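Side-chain contacts in ferredoxin CarAc (Pseudomonas resinovorans, PDB 7BUH), which carries electrons from the reductase CarAd to the terminal oxygenase CarAa of carbazole 1,9a-dioxygenase, using a Rieske [2Fe-2S] cluster: residues C9-M14 against D37-T42; D61-P66 against F72-G77; F91-K96 against V100-E105. All coordinates share one frame; numbering follows the deposited sequence.

Contact 1: C9-M14 against D37-T42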
ATOM      1  N   CYS A   9      12.947  -2.636  -2.128  1.00 15.88           N
ATOM      2  CA  CYS A   9      14.167  -2.603  -1.290  1.00 15.71           C
ATOM      3  C   CYS A   9      14.472  -4.018  -0.839  1.00 15.42           C
ATOM      4  O   CYS A   9      13.654  -4.872  -1.067  1.00 17.22           O
ATOM      5  CB  CYS A   9      13.975  -1.745  -0.048  1.00 16.35           C
ATOM      6  SG  CYS A   9      12.543  -2.229   0.955  1.00 21.51           S
ATOM      7  N   ALA A  10      15.603  -4.224  -0.187  1.00 15.59           N
ATOM      8  CA  ALA A  10      15.893  -5.475   0.524  1.00 14.63           C
ATOM      9  C   ALA A  10      14.885  -5.651   1.659  1.00 13.84           C
ATOM     10  O   ALA A  10      14.604  -4.663   2.360  1.00 15.24           O
ATOM     11  CB  ALA A  10      17.303  -5.442   1.056  1.00 16.11           C
ATOM     12  N   ALA A  11      14.397  -6.868   1.863  1.00 13.66           N
ATOM     13  CA  ALA A  11      13.509  -7.211   3.001  1.00 13.30           C
ATOM     14  C   ALA A  11      14.161  -6.781   4.306  1.00 14.23           C
ATOM     15  O   ALA A  11      13.459  -6.200   5.157  1.00 15.61           O
ATOM     16  CB  ALA A  11      13.152  -8.684   3.000  1.00 13.53           C
ATOM     17  N   SER A  12      15.478  -6.923   4.439  1.00 14.67           N
ATOM     18  CA  SER A  12      16.163  -6.602   5.724  1.00 17.06           C
ATOM     19  C   SER A  12      16.252  -5.076   5.969  1.00 18.11           C
ATOM     20  O   SER A  12      16.532  -4.662   7.117  1.00 18.50           O
ATOM     21  CB  SER A  12      17.489  -7.283   5.752  1.00 17.48           C
ATOM     22  OG  SER A  12      18.285  -6.883   4.656  1.00 18.15           O
ATOM     23  N   ASP A  13      15.997  -4.269   4.935  1.00 20.28           N
ATOM     24  CA  ASP A  13      15.962  -2.780   4.980  1.00 22.90           C
ATOM     25  C   ASP A  13      14.667  -2.297   5.634  1.00 20.45           C
ATOM     26  O   ASP A  13      14.594  -1.120   5.965  1.00 20.93           O
ATOM     27  CB  ASP A  13      15.992  -2.168   3.572  1.00 26.68           C
ATOM     28  CG  ASP A  13      17.353  -2.192   2.900  1.00 32.03           C
ATOM     29  OD1 ASP A  13      18.340  -2.268   3.639  1.00 31.11           O
ATOM     30  OD2 ASP A  13      17.401  -2.115   1.622  1.00 41.94           O
ATOM     31  N   MET A  14      13.664  -3.159   5.790  1.00 18.40           N
ATOM     32  CA  MET A  14      12.399  -2.773   6.469  1.00 18.29           C
ATOM     33  C   MET A  14      12.322  -3.451   7.833  1.00 17.14           C
ATOM     34  O   MET A  14      12.298  -4.695   7.905  1.00 16.27           O
ATOM     35  CB  MET A  14      11.188  -3.144   5.612  1.00 17.94           C
ATOM     36  CG  MET A  14      11.084  -2.309   4.350  1.00 19.18           C
ATOM     37  SD  MET A  14       9.469  -2.539   3.534  1.00 20.01           S
ATOM     38  CE  MET A  14       8.345  -1.725   4.673  1.00 19.44           C
ATOM     39  N   ASP A  37       6.732 -10.238  10.156  1.00 13.50           N
ATOM     40  CA  ASP A  37       7.561 -10.840   9.074  1.00 15.28           C
ATOM     41  C   ASP A  37       6.729 -11.074   7.820  1.00 14.47           C
ATOM     42  O   ASP A  37       7.054 -11.995   7.076  1.00 16.37           O
ATOM     43  CB  ASP A  37       8.207 -12.150   9.537  1.00 17.76           C
ATOM     44  CG  ASP A  37       9.143 -11.941  10.704  1.00 19.87           C
ATOM     45  OD1 ASP A  37       9.892 -10.920  10.686  1.00 20.20           O
ATOM     46  OD2 ASP A  37       9.095 -12.776  11.641  1.00 20.21           O
ATOM     47  N   GLN A  38       5.701 -10.252   7.578  1.00 14.13           N
ATOM     48  CA  GLN A  38       4.870 -10.342   6.366  1.00 13.49           C
ATOM     49  C   GLN A  38       4.801  -8.940   5.762  1.00 12.29           C
ATOM     50  O   GLN A  38       4.978  -7.950   6.480  1.00 12.79           O
ATOM     51  CB  GLN A  38       3.475 -10.910   6.636  1.00 15.07           C
ATOM     52  CG  GLN A  38       3.501 -12.315   7.223  1.00 16.93           C
ATOM     53  CD  GLN A  38       2.135 -12.737   7.724  1.00 19.89           C
ATOM     54  OE1 GLN A  38       1.190 -11.949   7.778  1.00 24.88           O
ATOM     55  NE2 GLN A  38       2.009 -14.005   8.074  1.00 20.23           N
ATOM     56  N   PHE A  39       4.615  -8.912   4.462  1.00 11.41           N
ATOM     57  CA  PHE A  39       4.576  -7.680   3.637  1.00 10.94           C
ATOM     58  C   PHE A  39       3.221  -7.563   2.962  1.00 10.86           C
ATOM     59  O   PHE A  39       2.724  -8.573   2.433  1.00 10.05           O
ATOM     60  CB  PHE A  39       5.707  -7.697   2.605  1.00 11.59           C
ATOM     61  CG  PHE A  39       7.076  -7.646   3.220  1.00 12.14           C
ATOM     62  CD1 PHE A  39       7.728  -8.817   3.598  1.00 12.94           C
ATOM     63  CD2 PHE A  39       7.690  -6.416   3.441  1.00 12.83           C
ATOM     64  CE1 PHE A  39       9.001  -8.752   4.165  1.00 13.16           C
ATOM     65  CE2 PHE A  39       8.967  -6.358   3.982  1.00 13.40           C
ATOM     66  CZ  PHE A  39       9.595  -7.533   4.369  1.00 13.36           C
ATOM     67  N   TYR A  40       2.664  -6.347   2.945  1.00 10.03           N
ATOM     68  CA  TYR A  40       1.361  -6.013   2.315  1.00 10.73           C
ATOM     69  C   TYR A  40       1.544  -4.683   1.588  1.00 10.29           C
ATOM     70  O   TYR A  40       2.508  -3.937   1.880  1.00  9.78           O
ATOM     71  CB  TYR A  40       0.245  -5.959   3.366  1.00 11.26           C
ATOM     72  CG  TYR A  40       0.071  -7.284   4.049  1.00 11.93           C
ATOM     73  CD1 TYR A  40      -0.606  -8.324   3.407  1.00 13.57           C
ATOM     74  CD2 TYR A  40       0.699  -7.559   5.255  1.00 12.60           C
ATOM     75  CE1 TYR A  40      -0.712  -9.583   3.987  1.00 15.43           C
ATOM     76  CE2 TYR A  40       0.585  -8.809   5.849  1.00 13.18           C
ATOM     77  CZ  TYR A  40      -0.117  -9.820   5.212  1.00 14.82           C
ATOM     78  OH  TYR A  40      -0.186 -11.068   5.763  1.00 17.55           O
ATOM     79  N   ALA A  41       0.658  -4.395   0.658  1.00  9.58           N
ATOM     80  CA  ALA A  41       0.701  -3.122  -0.076  1.00  9.86           C
ATOM     81  C   ALA A  41      -0.712  -2.642  -0.358  1.00  9.98           C
ATOM     82  O   ALA A  41      -1.588  -3.469  -0.657  1.00 10.20           O
ATOM     83  CB  ALA A  41       1.480  -3.274  -1.357  1.00  9.48           C
ATOM     84  N   THR A  42      -0.897  -1.341  -0.300  1.00  9.92           N
ATOM     85  CA  THR A  42      -2.141  -0.681  -0.740  1.00 10.37           C
ATOM     86  C   THR A  42      -1.775   0.533  -1.586  1.00 10.52           C
ATOM     87  O   THR A  42      -0.607   0.881  -1.649  1.00 10.32           O
ATOM     88  CB  THR A  42      -2.964  -0.241   0.482  1.00 10.82           C
ATOM     89  OG1 THR A  42      -2.274   0.766   1.234  1.00 11.40           O
ATOM     90  CG2 THR A  42      -3.318  -1.373   1.421  1.00 10.81           C
TER
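Phe39 and Met14 both turn their CG away from their own carbonyl carbon and beside the backbone N (chi1 -65° and -68°), which points the phenylalanine ring and the methionine chain at each other across the contact. From CG the methionine chain runs straight on to SD and then bends at chi3 (70°), which swings the CE methyl aside and leaves the sulfur as the atom that reaches the phenylalanine. Met14 SD lies 3.9 Å from Phe39 CE2, close to the plane of the ring, so this is a Met-aromatic contact made at the ring edge and not over a face. The second touch falls on the neighbouring ring carbon, where Ala11 CB sits obliquely, 4.0 Å from Phe39 CZ. Nothing polar crosses between the two segments. In the six-stranded antiparallel sheet of this Rieske protein, strands 90-96 and 99-103 lie between strands 5-10 and 38-43, and the Phe39 side chain spans that gap, resting on Val93, Val95 and Val100 on its way to Ala11 and Met14. The residues it meets belong to the turn that follows strand 5-10. Here a short 3-10 segment, closed by Asp13 N to Ala10 O and by Met14 N to Ala11 O (3.1 Å), carries both Ala11 CB and the start of the Met14 side chain. A weak bond from Ala10 N to Asp13 OD2 (3.3 Å) adds a side-chain clasp to the same turn. Arg20 borders it too, with NH1 bonded to Asp13 O and its side chain against Met14. Along strand 38-43 the side chains beside Phe39 go to the other face. There Tyr40 OH donates to Gln38 OE1 at 2.6 Å, approaching from well above the amide plane, while the tyrosine packs against Val74 and Cys75.

Contact 2: D61-P66 against F72-G77. With NA (sodium ion), chain C; FES (Fe2/s2 (inorganic) cluster), chain B.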
ATOM      1  N   ASP A  61      -1.798  -4.849  12.099  1.00 16.87           N
ATOM      2  CA  ASP A  61      -2.101  -4.887  10.644  1.00 17.93           C
ATOM      3  C   ASP A  61      -2.989  -3.693  10.269  1.00 14.98           C
ATOM      4  O   ASP A  61      -3.542  -3.726   9.205  1.00 13.90           O
ATOM      5  CB  ASP A  61      -2.734  -6.219  10.235  1.00 23.19           C
ATOM      6  CG  ASP A  61      -3.760  -6.718  11.232  1.00 32.17           C
ATOM      7  OD1 ASP A  61      -4.410  -5.835  11.869  1.00 32.91           O
ATOM      8  OD2 ASP A  61      -3.850  -7.987  11.428  1.00 37.70           O
ATOM      9  N   VAL A  62      -3.114  -2.686  11.124  1.00 12.24           N
ATOM     10  CA  VAL A  62      -3.891  -1.466  10.787  1.00 12.07           C
ATOM     11  C   VAL A  62      -2.969  -0.263  10.555  1.00 10.90           C
ATOM     12  O   VAL A  62      -2.150   0.037  11.421  1.00 10.11           O
ATOM     13  CB  VAL A  62      -4.945  -1.163  11.852  1.00 13.07           C
ATOM     14  CG1 VAL A  62      -5.632   0.147  11.553  1.00 12.85           C
ATOM     15  CG2 VAL A  62      -5.936  -2.305  11.938  1.00 13.86           C
ATOM     16  N   ILE A  63      -3.145   0.406   9.408  1.00 10.85           N
ATOM     17  CA  ILE A  63      -2.460   1.696   9.136  1.00 11.37           C
ATOM     18  C   ILE A  63      -3.380   2.823   9.609  1.00 11.50           C
ATOM     19  O   ILE A  63      -4.526   2.913   9.129  1.00 11.49           O
ATOM     20  CB  ILE A  63      -2.055   1.857   7.658  1.00 11.64           C
ATOM     21  CG1 ILE A  63      -1.285   3.162   7.471  1.00 11.17           C
ATOM     22  CG2 ILE A  63      -3.241   1.772   6.708  1.00 10.83           C
ATOM     23  CD1 ILE A  63      -0.058   3.275   8.351  1.00 12.93           C
ATOM     24  N   GLU A  64      -2.847   3.680  10.468  1.00 12.68           N
ATOM     25  CA  GLU A  64      -3.494   4.911  10.971  1.00 13.69           C
ATOM     26  C   GLU A  64      -3.044   6.095  10.111  1.00 13.70           C
ATOM     27  O   GLU A  64      -1.848   6.382  10.067  1.00 13.06           O
ATOM     28  CB  GLU A  64      -3.161   5.118  12.446  1.00 14.45           C
ATOM     29  CG  GLU A  64      -3.601   3.958  13.297  1.00 16.21           C
ATOM     30  CD  GLU A  64      -3.135   3.980  14.744  1.00 19.61           C
ATOM     31  OE1 GLU A  64      -2.193   4.743  15.048  1.00 19.00           O
ATOM     32  OE2 GLU A  64      -3.742   3.227  15.573  1.00 18.18           O
ATOM     33  N   CYS A  65      -4.005   6.745   9.449  1.00 12.48           N
ATOM     34  CA  CYS A  65      -3.778   7.921   8.594  1.00 12.16           C
ATOM     35  C   CYS A  65      -3.270   9.084   9.447  1.00 13.28           C
ATOM     36  O   CYS A  65      -3.853   9.383  10.485  1.00 12.55           O
ATOM     37  CB  CYS A  65      -5.085   8.344   7.935  1.00 12.35           C
ATOM     38  SG  CYS A  65      -4.848   9.816   6.917  1.00 12.62           S
ATOM     39  N   PRO A  66      -2.216   9.804   9.031  1.00 14.40           N
ATOM     40  CA  PRO A  66      -1.703  10.912   9.841  1.00 16.00           C
ATOM     41  C   PRO A  66      -2.584  12.169   9.840  1.00 17.66           C
ATOM     42  O   PRO A  66      -2.405  12.997  10.715  1.00 18.13           O
ATOM     43  CB  PRO A  66      -0.342  11.179   9.178  1.00 16.32           C
ATOM     44  CG  PRO A  66      -0.533  10.809   7.741  1.00 15.69           C
ATOM     45  CD  PRO A  66      -1.445   9.602   7.796  1.00 14.83           C
ATOM     46  N   PHE A  72      -7.090   1.844   8.032  1.00 10.32           N
ATOM     47  CA  PHE A  72      -7.397   0.744   7.095  1.00 10.58           C
ATOM     48  C   PHE A  72      -6.679  -0.501   7.557  1.00 11.20           C
ATOM     49  O   PHE A  72      -5.548  -0.376   8.061  1.00 11.85           O
ATOM     50  CB  PHE A  72      -6.924   1.053   5.678  1.00  9.90           C
ATOM     51  CG  PHE A  72      -7.567   2.275   5.088  1.00  9.87           C
ATOM     52  CD1 PHE A  72      -8.756   2.175   4.369  1.00 10.65           C
ATOM     53  CD2 PHE A  72      -6.981   3.521   5.246  1.00  9.57           C
ATOM     54  CE1 PHE A  72      -9.318   3.307   3.801  1.00 10.08           C
ATOM     55  CE2 PHE A  72      -7.559   4.647   4.699  1.00  9.90           C
ATOM     56  CZ  PHE A  72      -8.729   4.537   3.978  1.00 10.33           C
ATOM     57  N   ASN A  73      -7.285  -1.665   7.334  1.00 11.13           N
ATOM     58  CA  ASN A  73      -6.565  -2.956   7.462  1.00 12.38           C
ATOM     59  C   ASN A  73      -5.631  -3.057   6.249  1.00 12.26           C
ATOM     60  O   ASN A  73      -6.147  -2.945   5.138  1.00 12.39           O
ATOM     61  CB  ASN A  73      -7.536  -4.125   7.532  1.00 14.20           C
ATOM     62  CG  ASN A  73      -6.799  -5.422   7.799  1.00 16.72           C
ATOM     63  OD1 ASN A  73      -6.125  -5.945   6.925  1.00 20.44           O
ATOM     64  ND2 ASN A  73      -6.961  -5.968   8.987  1.00 19.74           N
ATOM     65  N   VAL A  74      -4.316  -3.228   6.426  1.00 11.50           N
ATOM     66  CA  VAL A  74      -3.350  -3.242   5.285  1.00 12.32           C
ATOM     67  C   VAL A  74      -3.467  -4.518   4.433  1.00 12.51           C
ATOM     68  O   VAL A  74      -3.046  -4.506   3.245  1.00 12.28           O
ATOM     69  CB  VAL A  74      -1.903  -2.996   5.756  1.00 13.04           C
ATOM     70  CG1 VAL A  74      -1.754  -1.646   6.460  1.00 12.29           C
ATOM     71  CG2 VAL A  74      -1.385  -4.108   6.630  1.00 13.29           C
ATOM     72  N   CYS A  75      -4.002  -5.595   5.008  1.00 12.92           N
ATOM     73  CA  CYS A  75      -4.190  -6.916   4.350  1.00 14.40           C
ATOM     74  C   CYS A  75      -5.393  -6.867   3.403  1.00 13.69           C
ATOM     75  O   CYS A  75      -5.336  -7.459   2.299  1.00 15.99           O
ATOM     76  CB  CYS A  75      -4.441  -7.977   5.418  1.00 15.10           C
ATOM     77  SG  CYS A  75      -3.127  -8.117   6.653  1.00 19.51           S
ATOM     78  N   THR A  76      -6.483  -6.231   3.826  1.00 12.00           N
ATOM     79  CA  THR A  76      -7.767  -6.222   3.070  1.00 12.23           C
ATOM     80  C   THR A  76      -8.010  -4.904   2.329  1.00 11.80           C
ATOM     81  O   THR A  76      -8.866  -4.907   1.422  1.00 12.73           O
ATOM     82  CB  THR A  76      -8.946  -6.505   4.004  1.00 11.80           C
ATOM     83  OG1 THR A  76      -9.079  -5.426   4.920  1.00 10.79           O
ATOM     84  CG2 THR A  76      -8.801  -7.824   4.736  1.00 11.61           C
ATOM     85  N   GLY A  77      -7.363  -3.821   2.785  1.00 10.96           N
ATOM     86  CA  GLY A  77      -7.613  -2.452   2.332  1.00 11.01           C
ATOM     87  C   GLY A  77      -8.898  -1.893   2.904  1.00 10.98           C
ATOM     88  O   GLY A  77      -9.251  -0.790   2.532  1.00 10.54           O
TER
HETATM   89 NA    NA C 502      -3.331   3.002  17.740  1.00 12.68          NA
HETATM   90 FE1  FES B 501      -8.805  11.873   6.441  1.00 13.90          FE
HETATM   91 FE2  FES B 501      -6.941  10.018   5.969  1.00 12.17          FE
HETATM   92  S1  FES B 501      -7.075  12.011   5.004  1.00 13.43           S
HETATM   93  S2  FES B 501      -8.506   9.999   7.556  1.00 12.74           S
HETATM   94  O   HOH W   1      -0.778   3.475  17.450  1.00 21.53           O
HETATM   95  O   HOH W   2      -3.078   5.338  17.677  0.50 25.39           O
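Phe72 pairs with Ile63 in the hairpin of strands 62-64 and 71-73, and the two exchange backbone bonds both ways: Ile63 N to Phe72 O at 2.9 Å and Phe72 N to Ile63 O at 3.0 Å. Their side chains share one face of the small sheet, where Ile63 CG2 lies 3.9 Å from Phe72 CB and near the plane of the ring, at its edge. The ring touches Thr47 and Cys84 by the cluster, and Leu88 as well, and comes about 4 Å from the side chain of Cys46. Asn73 follows, opposite Val62 in a non-hydrogen-bonded pair, with both side chains on the other face. Because CG stands anti to the backbone N (chi1 -174°), Asn73 OD1 can curl over the turn ahead and accept from Cys75 N and Thr76 N, which approach from opposite faces of the amide plane. In this Asx turn ND2 comes near the Asp61 carboxylate, the two planes tilted 36° to each other, 3.9 Å from Asp61 OD1 and not bonded. Val74 N then donates to Asp61 O almost straight (171°), and Val74 CG1 packs at 3.7 Å on Ile63 CB, the side chains crossing at about a right angle. Cys75 SG touches Asp61 CB more loosely, and Gly77 N closes the turn on Asn73 O. The strand paired here carries Glu64 and runs directly into Cys65. Glu64 OE2 binds the sodium ion at 2.2 Å; Asp59 is another ligand of it. Cys65 SG binds iron FE2 at 2.3 Å, with Cys46 the second protein ligand; His48 and His68 also ligate the cluster, the Rieske pattern. A hard cation thus takes carboxylate oxygen and an iron takes thiolate sulfur from consecutive residues.

Contact 3: F91-K96 against V100-E105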
ATOM      1  N   PHE A  91      -2.501  -4.462  -3.368  1.00 13.65           N
ATOM      2  CA  PHE A  91      -1.487  -4.941  -4.350  1.00 14.54           C
ATOM      3  C   PHE A  91      -0.728  -6.106  -3.730  1.00 14.36           C
ATOM      4  O   PHE A  91      -0.278  -5.977  -2.603  1.00 13.85           O
ATOM      5  CB  PHE A  91      -0.544  -3.814  -4.776  1.00 14.11           C
ATOM      6  CG  PHE A  91      -1.256  -2.681  -5.466  1.00 14.87           C
ATOM      7  CD1 PHE A  91      -2.124  -1.848  -4.772  1.00 15.23           C
ATOM      8  CD2 PHE A  91      -1.146  -2.504  -6.840  1.00 16.60           C
ATOM      9  CE1 PHE A  91      -2.814  -0.834  -5.416  1.00 15.45           C
ATOM     10  CE2 PHE A  91      -1.844  -1.494  -7.484  1.00 16.55           C
ATOM     11  CZ  PHE A  91      -2.668  -0.652  -6.772  1.00 16.97           C
ATOM     12  N   GLU A  92      -0.548  -7.184  -4.486  1.00 15.27           N
ATOM     13  CA  GLU A  92       0.326  -8.325  -4.109  1.00 18.13           C
ATOM     14  C   GLU A  92       1.777  -7.873  -3.859  1.00 16.39           C
ATOM     15  O   GLU A  92       2.292  -6.975  -4.571  1.00 14.38           O
ATOM     16  CB  GLU A  92       0.289  -9.397  -5.201  1.00 23.41           C
ATOM     17  CG  GLU A  92       0.924 -10.706  -4.766  1.00 30.90           C
ATOM     18  CD  GLU A  92       0.770 -11.846  -5.777  1.00 38.24           C
ATOM     19  OE1 GLU A  92      -0.032 -11.683  -6.737  1.00 47.53           O
ATOM     20  OE2 GLU A  92       1.459 -12.890  -5.612  1.00 40.57           O
ATOM     21  N   VAL A  93       2.413  -8.465  -2.854  1.00 15.42           N
ATOM     22  CA  VAL A  93       3.839  -8.227  -2.490  1.00 16.28           C
ATOM     23  C   VAL A  93       4.544  -9.577  -2.468  1.00 18.93           C
ATOM     24  O   VAL A  93       4.015 -10.488  -1.812  1.00 17.76           O
ATOM     25  CB  VAL A  93       4.017  -7.522  -1.137  1.00 15.52           C
ATOM     26  CG1 VAL A  93       5.506  -7.315  -0.846  1.00 16.90           C
ATOM     27  CG2 VAL A  93       3.268  -6.201  -1.086  1.00 15.93           C
ATOM     28  N   GLU A  94       5.657  -9.707  -3.189  1.00 19.65           N
ATOM     29  CA  GLU A  94       6.491 -10.947  -3.182  1.00 19.92           C
ATOM     30  C   GLU A  94       7.900 -10.555  -2.757  1.00 17.04           C
ATOM     31  O   GLU A  94       8.422  -9.583  -3.314  1.00 15.95           O
ATOM     32  CB  GLU A  94       6.497 -11.617  -4.559  1.00 23.62           C
ATOM     33  CG  GLU A  94       5.246 -12.455  -4.839  1.00 29.93           C
ATOM     34  CD  GLU A  94       5.069 -13.100  -6.229  1.00 36.10           C
ATOM     35  OE1 GLU A  94       3.958 -13.641  -6.486  1.00 37.19           O
ATOM     36  OE2 GLU A  94       6.019 -13.080  -7.065  1.00 39.27           O
ATOM     37  N   VAL A  95       8.520 -11.329  -1.861  1.00 16.18           N
ATOM     38  CA  VAL A  95       9.983 -11.239  -1.592  1.00 15.73           C
ATOM     39  C   VAL A  95      10.668 -12.224  -2.545  1.00 15.88           C
ATOM     40  O   VAL A  95      10.308 -13.382  -2.536  1.00 18.37           O
ATOM     41  CB  VAL A  95      10.329 -11.520  -0.128  1.00 16.59           C
ATOM     42  CG1 VAL A  95      11.806 -11.265   0.137  1.00 18.64           C
ATOM     43  CG2 VAL A  95       9.448 -10.706   0.803  1.00 17.19           C
ATOM     44  N   LYS A  96      11.531 -11.718  -3.413  1.00 17.19           N
ATOM     45  CA  LYS A  96      12.247 -12.518  -4.434  1.00 19.54           C
ATOM     46  C   LYS A  96      13.748 -12.293  -4.226  1.00 17.75           C
ATOM     47  O   LYS A  96      14.222 -11.125  -4.289  1.00 17.18           O
ATOM     48  CB  LYS A  96      11.787 -12.128  -5.844  1.00 20.24           C
ATOM     49  CG  LYS A  96      10.293 -12.079  -6.147  1.00 22.66           C
ATOM     50  CD  LYS A  96      10.006 -11.262  -7.435  1.00 23.88           C
ATOM     51  CE  LYS A  96       8.609 -10.680  -7.633  1.00 23.25           C
ATOM     52  NZ  LYS A  96       7.640 -11.615  -8.238  1.00 21.88           N
ATOM     53  N   VAL A 100      12.087  -7.048  -1.801  1.00 13.91           N
ATOM     54  CA  VAL A 100      10.612  -6.826  -1.767  1.00 14.02           C
ATOM     55  C   VAL A 100      10.175  -6.247  -3.119  1.00 13.30           C
ATOM     56  O   VAL A 100      10.771  -5.234  -3.576  1.00 13.12           O
ATOM     57  CB  VAL A 100      10.244  -5.866  -0.624  1.00 14.13           C
ATOM     58  CG1 VAL A 100       8.748  -5.605  -0.646  1.00 14.42           C
ATOM     59  CG2 VAL A 100      10.715  -6.441   0.711  1.00 14.44           C
ATOM     60  N   TYR A 101       9.201  -6.882  -3.733  1.00 13.65           N
ATOM     61  CA  TYR A 101       8.550  -6.400  -4.967  1.00 14.39           C
ATOM     62  C   TYR A 101       7.066  -6.236  -4.725  1.00 15.25           C
ATOM     63  O   TYR A 101       6.417  -7.140  -4.160  1.00 13.64           O
ATOM     64  CB  TYR A 101       8.751  -7.390  -6.114  1.00 14.94           C
ATOM     65  CG  TYR A 101      10.176  -7.508  -6.568  1.00 16.28           C
ATOM     66  CD1 TYR A 101      11.082  -8.253  -5.829  1.00 17.88           C
ATOM     67  CD2 TYR A 101      10.608  -6.959  -7.761  1.00 16.76           C
ATOM     68  CE1 TYR A 101      12.404  -8.388  -6.224  1.00 17.08           C
ATOM     69  CE2 TYR A 101      11.932  -7.085  -8.178  1.00 18.57           C
ATOM     70  CZ  TYR A 101      12.833  -7.824  -7.409  1.00 20.01           C
ATOM     71  OH  TYR A 101      14.141  -8.016  -7.782  1.00 20.06           O
ATOM     72  N   VAL A 102       6.527  -5.138  -5.235  1.00 13.92           N
ATOM     73  CA  VAL A 102       5.061  -4.932  -5.228  1.00 13.84           C
ATOM     74  C   VAL A 102       4.531  -5.010  -6.658  1.00 14.33           C
ATOM     75  O   VAL A 102       5.139  -4.456  -7.559  1.00 13.56           O
ATOM     76  CB  VAL A 102       4.679  -3.644  -4.463  1.00 13.35           C
ATOM     77  CG1 VAL A 102       5.256  -2.368  -5.052  1.00 14.63           C
ATOM     78  CG2 VAL A 102       3.176  -3.537  -4.363  1.00 13.76           C
ATOM     79  N   ALA A 103       3.421  -5.702  -6.844  1.00 16.01           N
ATOM     80  CA  ALA A 103       2.755  -5.809  -8.149  1.00 19.08           C
ATOM     81  C   ALA A 103       2.396  -4.394  -8.605  1.00 23.71           C
ATOM     82  O   ALA A 103       2.094  -3.499  -7.733  1.00 24.60           O
ATOM     83  CB  ALA A 103       1.570  -6.712  -8.070  1.00 21.20           C
ATOM     84  N   GLY A 104       2.576  -4.152  -9.897  1.00 23.58           N
ATOM     85  CA  GLY A 104       2.311  -2.856 -10.528  1.00 29.58           C
ATOM     86  C   GLY A 104       0.842  -2.773 -10.840  1.00 33.80           C
ATOM     87  O   GLY A 104       0.442  -1.672 -11.258  1.00 43.89           O
ATOM     88  N   GLU A 105       0.128  -3.903 -10.644  1.00 38.23           N
ATOM     89  CA  GLU A 105      -1.334  -4.093 -10.890  0.50 44.04           C
ATOM     90  C   GLU A 105      -1.805  -3.025 -11.893  1.00 50.43           C
ATOM     91  O   GLU A 105      -2.943  -2.500 -11.712  1.00 58.84           O
ATOM     92  CB  GLU A 105      -2.096  -4.169  -9.548  0.50 41.91           C
ATOM     93  CG  GLU A 105      -3.534  -3.629  -9.542  0.50 38.42           C
ATOM     94  CD  GLU A 105      -4.368  -3.872  -8.290  0.50 38.82           C
ATOM     95  OE1 GLU A 105      -5.049  -2.932  -7.826  0.50 33.88           O
ATOM     96  OE2 GLU A 105      -4.372  -5.011  -7.796  0.50 40.32           O
TER
HETATM   97  O   HOH W   3      15.491 -10.137  -6.598  1.00 29.40           O
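Lys96 lies across Tyr101 in the antiparallel beta hairpin of strands 90-96 and 99-103. Its CD stands over the ring face as a CH-pi contact, 3.9 Å from the ring centroid and shifted toward the rim. The lysine chain bends only at its end (chi4 -85°), bringing CE against Tyr101 CB and NZ back toward the Glu94 carboxylate, with which it forms a salt bridge; the refined length of that bond is suspiciously short. At the ring's edge, near its plane, Glu94 O accepts from Tyr101 N, and Glu94 N returns a bond to Tyr101 O, both at 2.8 Å. Further along, Ala103 N meets Glu92 O nearly straight (177°). On the other face apolar side chains pack together: Val93 CG1 reaches Val100 CG1 at 3.7 Å, and Phe91 CB touches Val102 CG2 at 3.8 Å. Phe39 and Ala41 of strand 38-43 and Val32 of strand 27-35 cover this apolar side. Trp5 of strand 5-10 backs the polar one, touching Tyr101 and making a cation-pi contact with Lys96. One water bridges the strands, donating to Lys96 O and hydrogen-bonded to Tyr101 OH, each at 2.8 Å.

Overall arrangement
Contacts 1 and 3 belong to the same six-stranded sheet, their centres about 9 Å apart; backbone bonds join them directly, Cys9 to Val100 and Ala41 to Phe91, and Ala41 packs on Val93 and Val102. Contact 2 lies in the small four-stranded sheet beside the cluster loops, with the sodium ligands on its strands, about 17 Å from contact 3 between centres and on the other side of the chain's centre. Contact 1 touches both: Tyr40 and Thr42 meet Val74. All three are partly buried, but contact 1 is apolar side-chain packing alone, contact 3 combines strand pairing with one valine-lined face and one charged, more exposed face, and contact 2 adds metal ligands to its strand pairing.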